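Local coordinates for protein mRNA interferase toxin RelE (Escherichia coli, PDB 4FXI) that cleaves mRNA in the ribosomal A site with codon specificity, inhibiting translation during amino acid starvation as the toxin of a type II toxin-antitoxin system, at residues 65-69 against 70-74; 20-23 against 24-28. The protein carries 1 engineered substitution. All blocks are in the same frame, centred on the assembly; numbering follows the deposited sequence.

Overall arrangement
Contact 1 (65-69 against 70-74) and contact 2 (20-23 against 24-28) lie on opposite sides of the centre of this small, single-domain toxin, their centres 22 Å apart and their nearest atoms about 10 Å apart. Contact 1 is the turn and adjoining strand ends of the hairpin formed by strands 60-67 and 72-78, the two inner strands of the four-stranded mixed sheet; contact 2 is the first two turns of helix 20-35. From side chain to side chain, L26 of contact 2 lies about 6 Å from R61 and about 7 Å from K54, inferred transition-state stabilisers; V66 of contact 1 lies about 11 Å from K52, the inferred proton acceptor.

Contact 1 (65-69 against 70-74); sequences QVIDE and KVVVF
With CG1 anti to its carbonyl carbon (chi1 -52°) and the chain extended beyond it, I67 lies alongside V72 and carries CD1 on to F74. Its CB meets V72 CG1 at 3.6 Å, while I67 CD1 ends 3.8 Å from F74 CB. Q65 and F74, both with CG anti to the backbone N, extend from the same face of the sheet; Q65 OE1 comes 3.6 Å from F74 CD2, the amide and ring planes 35° apart. Beneath these side chains the backbones of Q65 and F74 form a hydrogen-bonded antiparallel pair, and V66 and V73 follow as a non-hydrogen-bonded pair facing the other way. I67 and V72 are again hydrogen-bonded, I67 N to V72 O 2.9 Å. At the turn, I67 O is gripped twice, by K70 N at 3.1 Å and by V72 N at 3.1 Å, from opposite faces of its carbonyl plane. V71 N bonds to D68 O at 3.0 Å, well above that carbonyl plane. D68 points away from this contact, its carboxylate held by Y3 and in a salt bridge to R38. V71, with positive phi (48°), and V72 both lie opposite I67, the arrangement of a G1 beta bulge closing a beta hairpin.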
loop_
_atom_site.group_PDB
_atom_site.type_symbol
_atom_site.label_atom_id
_atom_site.label_comp_id
_atom_site.label_asym_id
_atom_site.label_seq_id
_atom_site.Cartn_x
_atom_site.Cartn_y
_atom_site.Cartn_z
ATOM N N GLN A 65 1.288 4.312 4.231
ATOM C CA GLN A 65 1.786 4.988 5.420
ATOM C C GLN A 65 0.616 5.240 6.362
ATOM O O GLN A 65 -0.430 5.716 5.932
ATOM C CB GLN A 65 2.402 6.324 4.999
ATOM C CG GLN A 65 2.990 7.143 6.120
ATOM C CD GLN A 65 3.503 8.495 5.633
ATOM O OE1 GLN A 65 2.845 9.179 4.852
ATOM N NE2 GLN A 65 4.678 8.872 6.083
ATOM N N VAL A 66 0.772 4.927 7.645
ATOM C CA VAL A 66 -0.287 5.272 8.597
ATOM C C VAL A 66 -0.038 6.647 9.211
ATOM O O VAL A 66 1.030 6.901 9.759
ATOM C CB VAL A 66 -0.399 4.229 9.699
ATOM C CG1 VAL A 66 -1.444 4.661 10.721
ATOM C CG2 VAL A 66 -0.767 2.880 9.083
ATOM N N ILE A 67 -1.021 7.535 9.118
ATOM C CA ILE A 67 -0.847 8.904 9.594
ATOM C C ILE A 67 -1.866 9.205 10.683
ATOM O O ILE A 67 -2.991 9.641 10.398
ATOM C CB ILE A 67 -0.977 9.930 8.444
ATOM C CG1 ILE A 67 -0.055 9.538 7.276
ATOM C CG2 ILE A 67 -0.665 11.345 8.944
ATOM C CD1 ILE A 67 -0.179 10.425 6.058
ATOM N N ASP A 68 -1.475 8.960 11.928
ATOM C CA ASP A 68 -2.408 9.056 13.057
ATOM C C ASP A 68 -3.018 10.445 13.217
ATOM O O ASP A 68 -4.178 10.568 13.595
ATOM C CB ASP A 68 -1.709 8.672 14.365
ATOM C CG ASP A 68 -1.447 7.183 14.476
ATOM O OD1 ASP A 68 -2.103 6.407 13.755
ATOM O OD2 ASP A 68 -0.597 6.793 15.305
ATOM N N GLU A 69 -2.238 11.484 12.936
ATOM C CA GLU A 69 -2.701 12.855 13.152
ATOM C C GLU A 69 -3.873 13.197 12.232
ATOM O O GLU A 69 -4.640 14.120 12.507
ATOM C CB GLU A 69 -1.562 13.857 12.963
ATOM C CG GLU A 69 -0.209 13.375 13.477
ATOM C CD GLU A 69 0.553 12.544 12.449
ATOM O OE1 GLU A 69 0.740 11.328 12.677
ATOM O OE2 GLU A 69 0.969 13.112 11.415
ATOM N N LYS A 70 -4.011 12.447 11.142
ATOM C CA LYS A 70 -5.109 12.672 10.202
ATOM C C LYS A 70 -6.056 11.482 10.167
ATOM O O LYS A 70 -7.022 11.453 9.386
ATOM C CB LYS A 70 -4.572 12.968 8.796
ATOM C CG LYS A 70 -3.702 14.219 8.715
ATOM C CD LYS A 70 -3.218 14.452 7.287
ATOM C CE LYS A 70 -4.388 14.454 6.306
ATOM N NZ LYS A 70 -3.943 14.529 4.887
ATOM N N VAL A 71 -5.785 10.514 11.036
ATOM C CA VAL A 71 -6.516 9.252 11.084
ATOM C C VAL A 71 -6.651 8.655 9.683
ATOM O O VAL A 71 -7.733 8.231 9.273
ATOM C CB VAL A 71 -7.925 9.413 11.707
ATOM C CG1 VAL A 71 -8.420 8.070 12.221
ATOM C CG2 VAL A 71 -7.903 10.428 12.833
ATOM N N VAL A 72 -5.548 8.636 8.943
ATOM C CA VAL A 72 -5.608 8.212 7.555
ATOM C C VAL A 72 -4.585 7.133 7.180
ATOM O O VAL A 72 -3.458 7.096 7.706
ATOM C CB VAL A 72 -5.476 9.424 6.601
ATOM C CG1 VAL A 72 -4.061 9.946 6.601
ATOM C CG2 VAL A 72 -5.891 9.040 5.192
ATOM N N VAL A 73 -5.013 6.242 6.287
ATOM C CA VAL A 73 -4.134 5.283 5.628
ATOM C C VAL A 73 -3.802 5.888 4.278
ATOM O O VAL A 73 -4.684 6.098 3.449
ATOM C CB VAL A 73 -4.830 3.909 5.420
ATOM C CG1 VAL A 73 -4.054 3.021 4.438
ATOM C CG2 VAL A 73 -5.019 3.204 6.758
ATOM N N PHE A 74 -2.525 6.190 4.070
ATOM C CA PHE A 74 -2.075 6.892 2.874
ATOM C C PHE A 74 -1.385 5.912 1.943
ATOM O O PHE A 74 -0.284 5.441 2.224
ATOM C CB PHE A 74 -1.120 8.022 3.284
ATOM C CG PHE A 74 -0.626 8.857 2.139
ATOM C CD1 PHE A 74 -1.510 9.513 1.298
ATOM C CD2 PHE A 74 0.734 9.007 1.919
ATOM C CE1 PHE A 74 -1.045 10.290 0.247
ATOM C CE2 PHE A 74 1.199 9.780 0.863
ATOM C CZ PHE A 74 0.306 10.421 0.030
#

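Contact 2 (20-23 against 24-28); sequences STVR and EQLKK
The first two turns of helix 20-35 make this contact, in which one side chain, that of Q25, adds a bond to the regular i to i+4 backbone bonds. T21 O receives two donors from Q25: the backbone N at 3.2 Å and, weakly, the side-chain NE2 at 3.3 Å. Q25 CG, placed anti to its carbonyl carbon (chi1 -70°), lies 3.1 Å from T21 O, and the amide continues alongside the T21 side chain. From there the extended chain runs back along the preceding turn, bringing Q25 NE2 to 4.1 Å from V22 CG2. On the side turned to the rest of the protein, V22 CG1 meets L26 CD1 at 4.2 Å, one turn further on, L26 being the buried one. Both side chains touch L55, and L26 also packs on W15 and L18, so this side joins the helix to helix 9-17 and neighbouring loops.

R23 and E24 are linked through solvent. One water accepts from R23 NH1 at 2.8 Å, in the guanidinium plane at its edge, and donates to E24 OE1 at 2.8 Å. Direct ion pairing is not reached, as R23 NH1 and E24 OE1 remain 5.4 Å apart; their opposite charges probably still attract across the water. A bend at chi3 (-54°) turns the R23 guanidinium toward the water, while its NE donates to W15 O in helix 9-17 and the side chain touches L18. Polar residues on the outer side and V22 and L26 on the inner side make this the start of an amphipathic alpha-helix packed against the core of a RelE-family toxin.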
loop_
_atom_site.group_PDB
_atom_site.type_symbol
_atom_site.label_atom_id
_atom_site.label_comp_id
_atom_site.label_asym_id
_atom_site.label_seq_id
_atom_site.Cartn_x
_atom_site.Cartn_y
_atom_site.Cartn_z
ATOM N N SER A 20 -7.922 -6.368 -13.354
ATOM C CA SER A 20 -9.146 -6.494 -12.564
ATOM C C SER A 20 -9.011 -7.485 -11.403
ATOM O O SER A 20 -9.361 -7.171 -10.259
ATOM C CB SER A 20 -10.319 -6.887 -13.467
ATOM O OG SER A 20 -11.538 -6.893 -12.750
ATOM N N THR A 21 -8.499 -8.678 -11.684
ATOM C CA THR A 21 -8.422 -9.700 -10.650
ATOM C C THR A 21 -7.450 -9.312 -9.538
ATOM O O THR A 21 -7.719 -9.569 -8.371
ATOM C CB THR A 21 -8.060 -11.089 -11.218
ATOM O OG1 THR A 21 -6.654 -11.154 -11.484
ATOM C CG2 THR A 21 -8.835 -11.355 -12.496
ATOM N N VAL A 22 -6.334 -8.684 -9.901
ATOM C CA VAL A 22 -5.340 -8.260 -8.918
ATOM C C VAL A 22 -5.838 -7.091 -8.058
ATOM O O VAL A 22 -5.618 -7.059 -6.844
ATOM C CB VAL A 22 -3.985 -7.903 -9.584
ATOM C CG1 VAL A 22 -3.060 -7.196 -8.599
ATOM C CG2 VAL A 22 -3.315 -9.159 -10.113
ATOM N N ARG A 23 -6.516 -6.136 -8.679
ATOM C CA ARG A 23 -7.069 -5.016 -7.922
ATOM C C ARG A 23 -8.089 -5.490 -6.886
ATOM O O ARG A 23 -8.081 -5.022 -5.750
ATOM C CB ARG A 23 -7.718 -3.986 -8.844
ATOM C CG ARG A 23 -8.246 -2.763 -8.109
ATOM C CD ARG A 23 -9.021 -1.832 -9.042
ATOM N NE ARG A 23 -8.243 -1.465 -10.216
ATOM C CZ ARG A 23 -8.506 -1.878 -11.452
ATOM N NH1 ARG A 23 -9.543 -2.674 -11.694
ATOM N NH2 ARG A 23 -7.731 -1.486 -12.451
ATOM N N GLU A 24 -8.961 -6.417 -7.278
ATOM C CA GLU A 24 -9.987 -6.918 -6.363
ATOM C C GLU A 24 -9.368 -7.646 -5.177
ATOM O O GLU A 24 -9.897 -7.592 -4.063
ATOM C CB GLU A 24 -10.986 -7.836 -7.081
ATOM C CG GLU A 24 -11.906 -7.122 -8.079
ATOM C CD GLU A 24 -12.719 -5.994 -7.450
ATOM O OE1 GLU A 24 -12.770 -4.896 -8.045
ATOM O OE2 GLU A 24 -13.311 -6.199 -6.368
ATOM N N GLN A 25 -8.263 -8.344 -5.427
ATOM C CA GLN A 25 -7.544 -9.063 -4.376
ATOM C C GLN A 25 -6.965 -8.084 -3.371
ATOM O O GLN A 25 -7.102 -8.263 -2.159
ATOM C CB GLN A 25 -6.402 -9.889 -4.972
ATOM C CG GLN A 25 -6.843 -11.091 -5.778
ATOM C CD GLN A 25 -5.666 -11.897 -6.289
ATOM O OE1 GLN A 25 -5.055 -12.667 -5.546
ATOM N NE2 GLN A 25 -5.332 -11.712 -7.558
ATOM N N LEU A 26 -6.306 -7.050 -3.886
ATOM C CA LEU A 26 -5.732 -6.003 -3.048
ATOM C C LEU A 26 -6.825 -5.191 -2.369
ATOM O O LEU A 26 -6.661 -4.731 -1.240
ATOM C CB LEU A 26 -4.853 -5.069 -3.874
ATOM C CG LEU A 26 -3.535 -5.627 -4.405
ATOM C CD1 LEU A 26 -2.872 -4.591 -5.297
ATOM C CD2 LEU A 26 -2.618 -6.008 -3.249
ATOM N N LYS A 27 -7.952 -5.021 -3.054
ATOM C CA LYS A 27 -9.017 -4.201 -2.498
ATOM C C LYS A 27 -9.595 -4.817 -1.230
ATOM O O LYS A 27 -9.799 -4.116 -0.237
ATOM C CB LYS A 27 -10.116 -3.944 -3.534
ATOM C CG LYS A 27 -11.337 -3.244 -2.967
ATOM C CD LYS A 27 -12.370 -2.973 -4.070
ATOM C CE LYS A 27 -13.702 -2.573 -3.488
ATOM N NZ LYS A 27 -14.664 -2.078 -4.535
ATOM N N LYS A 28 -9.832 -6.128 -1.258
ATOM C CA LYS A 28 -10.346 -6.837 -0.086
ATOM C C LYS A 28 -9.441 -6.646 1.122
ATOM O O LYS A 28 -9.913 -6.406 2.238
ATOM C CB LYS A 28 -10.499 -8.327 -0.383
ATOM C CG LYS A 28 -10.946 -9.148 0.806
ATOM C CD LYS A 28 -11.263 -10.579 0.401
ATOM C CE LYS A 28 -11.103 -11.540 1.573
ATOM N NZ LYS A 28 -11.884 -11.113 2.764
HETATM O O HOH W 1 -11.720 -4.068 -10.529
#